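Local atomic coordinates of monosaccharide ABC transporter substrate-binding protein, CUT2 family (Bradyrhizobium sp., PDB entry 4YHS), a protein that probably binds a monosaccharide or related small solute in the periplasm and delivers it to an ABC transporter of the CUT2 family. Residues A[181-195]-A[213-226]. Numbering follows the deposited sequence.
Sequences AGTPEVVVGWFPGPA and GSAIKVLEPKYGDT
Strand 186-191, through Val186 to Val188, pairs in parallel with strand 216-218 in a beta-alpha-beta unit whose crossover is helix 198-211. Val186 O accepts a nearly straight hydrogen bond from Lys217 N (2.9 Å); Val188 N donates to Lys217 O and Val188 O accepts from Leu219 N. On the face toward helices 164-178 and 198-211, Val188 CG2 meets Ile216 CG2 at 3.6 Å; on the other, a chi1 of 177° carries Val187 CG1 beside Leu219 CG. Beyond Leu219 the register slips by one residue: water 2 accepts from Trp190 N and donates to Glu220 O (2.6 Å), and Lys222 N donates to Trp190 O. Water 3 likewise bridges Gly193 N and Lys222 O. Trp190 CB lies alongside Val218 CG1, while its NE1 is hydrogen-bonded to Asn204 OD1 of the crossover helix. Farther on, Ala195 CB sits over one face of the Tyr223 ring in a CH-pi contact, 4.0 Å from the centroid, and Pro192 CG comes within 3.4 Å of Tyr223 CE1. An alanine in place of Tyr223 would probably open a gap beside Pro192 CG and leave Ala195 CB without its ring face. Strand 216-218 edges the 2-1-3-4 parallel sheet of a Rossmann-like lobe, as in periplasmic sugar-binding proteins.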
loop_
_atom_site.group_PDB
_atom_site.type_symbol
_atom_site.label_atom_id
_atom_site.label_comp_id
_atom_site.label_asym_id
_atom_site.label_seq_id
_atom_site.Cartn_x
_atom_site.Cartn_y
_atom_site.Cartn_z
ATOM N N ALA A 181 -0.349 24.639 -15.762
ATOM C CA ALA A 181 -0.731 25.117 -17.077
ATOM C C ALA A 181 -0.132 26.494 -17.326
ATOM O O ALA A 181 -0.136 27.349 -16.439
ATOM C CB ALA A 181 -2.234 25.154 -17.198
ATOM N N GLY A 182 0.413 26.687 -18.522
ATOM C CA GLY A 182 1.017 27.952 -18.889
ATOM C C GLY A 182 2.520 28.008 -18.697
ATOM O O GLY A 182 3.172 28.929 -19.203
ATOM N N THR A 183 3.077 27.055 -17.954
ATOM C CA THR A 183 4.526 26.968 -17.812
ATOM C C THR A 183 5.069 26.014 -18.882
ATOM O O THR A 183 4.296 25.322 -19.550
ATOM C CB THR A 183 4.932 26.515 -16.399
ATOM O OG1 THR A 183 4.586 25.138 -16.197
ATOM C CG2 THR A 183 4.228 27.378 -15.341
ATOM N N PRO A 184 6.399 25.991 -19.068
ATOM C CA PRO A 184 6.967 25.239 -20.196
ATOM C C PRO A 184 6.627 23.749 -20.173
ATOM O O PRO A 184 6.600 23.159 -19.107
ATOM C CB PRO A 184 8.478 25.436 -20.027
ATOM C CG PRO A 184 8.629 26.647 -19.176
ATOM C CD PRO A 184 7.448 26.632 -18.255
ATOM N N GLU A 185 6.389 23.156 -21.339
ATOM C CA GLU A 185 6.084 21.724 -21.426
ATOM C C GLU A 185 7.278 20.911 -20.910
ATOM O O GLU A 185 8.423 21.230 -21.235
ATOM C CB GLU A 185 5.741 21.322 -22.876
ATOM C CG GLU A 185 5.575 19.798 -23.077
ATOM C CD GLU A 185 4.952 19.420 -24.426
ATOM O OE1 GLU A 185 4.598 20.334 -25.186
ATOM O OE2 GLU A 185 4.809 18.205 -24.729
ATOM N N VAL A 186 7.006 19.885 -20.096
ATOM C CA VAL A 186 8.020 18.943 -19.619
ATOM C C VAL A 186 7.530 17.545 -19.881
ATOM O O VAL A 186 6.335 17.275 -19.771
ATOM C CB VAL A 186 8.343 19.101 -18.112
ATOM C CG1 VAL A 186 8.972 20.461 -17.838
ATOM C CG2 VAL A 186 7.084 18.897 -17.251
ATOM N N VAL A 187 8.454 16.663 -20.250
ATOM C CA VAL A 187 8.088 15.323 -20.709
ATOM C C VAL A 187 8.300 14.303 -19.617
ATOM O O VAL A 187 9.363 14.267 -18.994
ATOM C CB VAL A 187 8.912 14.940 -21.964
ATOM C CG1 VAL A 187 8.609 13.521 -22.410
ATOM C CG2 VAL A 187 8.639 15.939 -23.077
ATOM N N VAL A 188 7.272 13.493 -19.353
ATOM C CA VAL A 188 7.389 12.412 -18.381
ATOM C C VAL A 188 7.392 11.066 -19.090
ATOM O O VAL A 188 6.478 10.770 -19.854
ATOM C CB VAL A 188 6.223 12.396 -17.370
ATOM C CG1 VAL A 188 6.351 11.201 -16.441
ATOM C CG2 VAL A 188 6.152 13.727 -16.577
ATOM N N GLY A 189 8.382 10.237 -18.780
ATOM C CA GLY A 189 8.371 8.844 -19.184
ATOM C C GLY A 189 7.671 8.094 -18.071
ATOM O O GLY A 189 8.031 8.253 -16.931
ATOM N N TRP A 190 6.646 7.326 -18.425
ATOM C CA TRP A 190 5.727 6.686 -17.466
ATOM C C TRP A 190 5.761 5.172 -17.675
ATOM O O TRP A 190 5.541 4.686 -18.795
ATOM C CB TRP A 190 4.335 7.283 -17.660
ATOM C CG TRP A 190 3.202 6.700 -16.829
ATOM C CD1 TRP A 190 2.048 6.202 -17.315
ATOM C CD2 TRP A 190 3.114 6.587 -15.396
ATOM N NE1 TRP A 190 1.238 5.773 -16.299
ATOM C CE2 TRP A 190 1.864 6.001 -15.107
ATOM C CE3 TRP A 190 3.957 6.923 -14.343
ATOM C CZ2 TRP A 190 1.440 5.746 -13.805
ATOM C CZ3 TRP A 190 3.540 6.665 -13.044
ATOM C CH2 TRP A 190 2.305 6.089 -12.786
ATOM N N PHE A 191 6.030 4.444 -16.587
ATOM C CA PHE A 191 6.349 3.024 -16.616
ATOM C C PHE A 191 5.526 2.333 -15.553
ATOM O O PHE A 191 6.016 2.098 -14.453
ATOM C CB PHE A 191 7.833 2.812 -16.365
ATOM C CG PHE A 191 8.702 3.538 -17.353
ATOM C CD1 PHE A 191 9.052 2.953 -18.565
ATOM C CD2 PHE A 191 9.143 4.820 -17.092
ATOM C CE1 PHE A 191 9.849 3.633 -19.484
ATOM C CE2 PHE A 191 9.941 5.503 -18.024
ATOM C CZ PHE A 191 10.274 4.901 -19.222
ATOM N N PRO A 192 4.259 2.015 -15.877
ATOM C CA PRO A 192 3.289 1.703 -14.818
ATOM C C PRO A 192 3.320 0.271 -14.279
ATOM O O PRO A 192 2.712 0.027 -13.225
ATOM C CB PRO A 192 1.938 2.015 -15.487
ATOM C CG PRO A 192 2.204 1.934 -16.940
ATOM C CD PRO A 192 3.610 2.352 -17.147
ATOM N N GLY A 193 4.030 -0.637 -14.936
ATOM C CA GLY A 193 4.073 -2.027 -14.474
ATOM C C GLY A 193 3.358 -2.919 -15.483
ATOM O O GLY A 193 3.182 -2.532 -16.620
ATOM N N PRO A 194 2.942 -4.124 -15.072
ATOM C CA PRO A 194 2.404 -5.060 -16.079
ATOM C C PRO A 194 1.006 -4.701 -16.634
ATOM O O PRO A 194 0.058 -4.465 -15.875
ATOM C CB PRO A 194 2.374 -6.384 -15.316
ATOM C CG PRO A 194 2.337 -6.003 -13.875
ATOM C CD PRO A 194 3.253 -4.810 -13.807
ATOM N N ALA A 195 0.913 -4.652 -17.948
ATOM C CA ALA A 195 -0.281 -4.203 -18.627
ATOM C C ALA A 195 -1.467 -5.074 -18.235
ATOM O O ALA A 195 -1.375 -6.315 -18.201
ATOM C CB ALA A 195 -0.068 -4.227 -20.124
ATOM N N GLY A 213 -4.454 18.815 -17.856
ATOM C CA GLY A 213 -4.593 20.252 -17.716
ATOM C C GLY A 213 -3.369 20.955 -17.151
ATOM O O GLY A 213 -3.466 22.111 -16.741
ATOM N N SER A 214 -2.226 20.272 -17.119
ATOM C CA SER A 214 -0.979 20.884 -16.651
ATOM C C SER A 214 0.004 20.956 -17.805
ATOM O O SER A 214 -0.322 20.513 -18.911
ATOM C CB SER A 214 -0.381 20.090 -15.490
ATOM O OG SER A 214 0.163 18.864 -15.939
ATOM N N ALA A 215 1.204 21.496 -17.559
ATOM C CA ALA A 215 2.238 21.548 -18.607
ATOM C C ALA A 215 2.977 20.202 -18.795
ATOM O O ALA A 215 3.884 20.085 -19.633
ATOM C CB ALA A 215 3.236 22.677 -18.301
ATOM N N ILE A 216 2.552 19.180 -18.053
ATOM C CA ILE A 216 3.102 17.842 -18.200
ATOM C C ILE A 216 2.610 17.190 -19.478
ATOM O O ILE A 216 1.403 17.159 -19.757
ATOM C CB ILE A 216 2.718 16.925 -17.010
ATOM C CG1 ILE A 216 3.360 17.424 -15.705
ATOM C CG2 ILE A 216 3.123 15.490 -17.289
ATOM C CD1 ILE A 216 2.639 16.933 -14.488
ATOM N N LYS A 217 3.555 16.662 -20.247
ATOM C CA LYS A 217 3.245 15.769 -21.353
ATOM C C LYS A 217 3.726 14.370 -20.947
ATOM O O LYS A 217 4.892 14.193 -20.613
ATOM C CB LYS A 217 3.918 16.250 -22.642
ATOM C CG LYS A 217 3.982 15.193 -23.776
ATOM C CD LYS A 217 2.609 14.747 -24.268
ATOM C CE LYS A 217 2.697 13.531 -25.178
ATOM N NZ LYS A 217 1.341 13.016 -25.574
ATOM N N VAL A 218 2.824 13.394 -20.973
ATOM C CA VAL A 218 3.189 12.022 -20.668
ATOM C C VAL A 218 3.381 11.228 -21.962
ATOM O O VAL A 218 2.523 11.229 -22.861
ATOM C CB VAL A 218 2.128 11.350 -19.784
ATOM C CG1 VAL A 218 2.613 10.039 -19.301
ATOM C CG2 VAL A 218 1.801 12.211 -18.609
ATOM N N LEU A 219 4.531 10.574 -22.081
ATOM C CA LEU A 219 4.781 9.730 -23.245
ATOM C C LEU A 219 3.828 8.559 -23.174
ATOM O O LEU A 219 3.280 8.290 -22.111
ATOM C CB LEU A 219 6.222 9.243 -23.269
ATOM C CG LEU A 219 7.282 10.327 -23.448
ATOM C CD1 LEU A 219 8.694 9.727 -23.354
ATOM C CD2 LEU A 219 7.090 11.054 -24.760
ATOM N N GLU A 220 3.628 7.860 -24.287
ATOM C CA GLU A 220 2.787 6.681 -24.241
ATOM C C GLU A 220 3.359 5.747 -23.161
ATOM O O GLU A 220 4.581 5.600 -23.041
ATOM C CB GLU A 220 2.711 5.983 -25.606
ATOM C CG GLU A 220 2.064 6.830 -26.718
ATOM C CD GLU A 220 0.550 7.065 -26.540
ATOM O OE1 GLU A 220 0.031 7.026 -25.400
ATOM O OE2 GLU A 220 -0.127 7.294 -27.566
ATOM N N PRO A 221 2.481 5.147 -22.353
ATOM C CA PRO A 221 2.918 4.242 -21.287
ATOM C C PRO A 221 3.694 3.051 -21.810
ATOM O O PRO A 221 3.319 2.454 -22.832
ATOM C CB PRO A 221 1.602 3.797 -20.646
ATOM C CG PRO A 221 0.569 4.032 -21.679
ATOM C CD PRO A 221 1.010 5.281 -22.364
ATOM N N LYS A 222 4.760 2.716 -21.092
ATOM C CA LYS A 222 5.587 1.564 -21.389
ATOM C C LYS A 222 5.403 0.588 -20.252
ATOM O O LYS A 222 5.952 0.773 -19.171
ATOM C CB LYS A 222 7.061 1.967 -21.555
ATOM C CG LYS A 222 7.337 2.787 -22.792
ATOM C CD LYS A 222 7.229 1.942 -24.049
ATOM C CE LYS A 222 6.967 2.840 -25.250
ATOM N NZ LYS A 222 6.936 2.068 -26.486
ATOM N N TYR A 223 4.583 -0.428 -20.507
ATOM C CA TYR A 223 4.296 -1.485 -19.541
ATOM C C TYR A 223 5.322 -2.582 -19.584
ATOM O O TYR A 223 5.964 -2.799 -20.608
ATOM C CB TYR A 223 2.932 -2.119 -19.833
ATOM C CG TYR A 223 1.762 -1.175 -19.771
ATOM C CD1 TYR A 223 1.087 -0.945 -18.575
ATOM C CD2 TYR A 223 1.300 -0.554 -20.917
ATOM C CE1 TYR A 223 0.000 -0.101 -18.525
ATOM C CE2 TYR A 223 0.221 0.300 -20.878
ATOM C CZ TYR A 223 -0.439 0.505 -19.687
ATOM O OH TYR A 223 -1.524 1.348 -19.642
ATOM N N GLY A 224 5.467 -3.276 -18.462
ATOM C CA GLY A 224 6.231 -4.506 -18.427
ATOM C C GLY A 224 6.199 -5.088 -17.030
ATOM O O GLY A 224 5.727 -4.426 -16.088
ATOM N N ASP A 225 6.675 -6.328 -16.906
ATOM C CA ASP A 225 6.752 -7.004 -15.609
ATOM C C ASP A 225 7.662 -6.226 -14.647
ATOM O O ASP A 225 8.564 -5.514 -15.087
ATOM C CB ASP A 225 7.280 -8.438 -15.770
ATOM C CG ASP A 225 6.310 -9.348 -16.505
ATOM O OD1 ASP A 225 5.079 -9.167 -16.365
ATOM O OD2 ASP A 225 6.787 -10.256 -17.221
ATOM N N THR A 226 7.426 -6.395 -13.345
ATOM C CA THR A 226 8.175 -5.689 -12.299
ATOM C C THR A 226 9.518 -6.367 -12.013
ATOM O O THR A 226 9.875 -6.589 -10.862
ATOM C CB THR A 226 7.371 -5.603 -10.993
ATOM O OG1 THR A 226 6.787 -6.880 -10.724
ATOM C CG2 THR A 226 6.262 -4.538 -11.098
HETATM O O HOH W 1 -2.321 23.533 -13.911
HETATM O O HOH W 2 6.201 6.292 -21.123
HETATM O O HOH W 3 6.445 -0.548 -16.745
#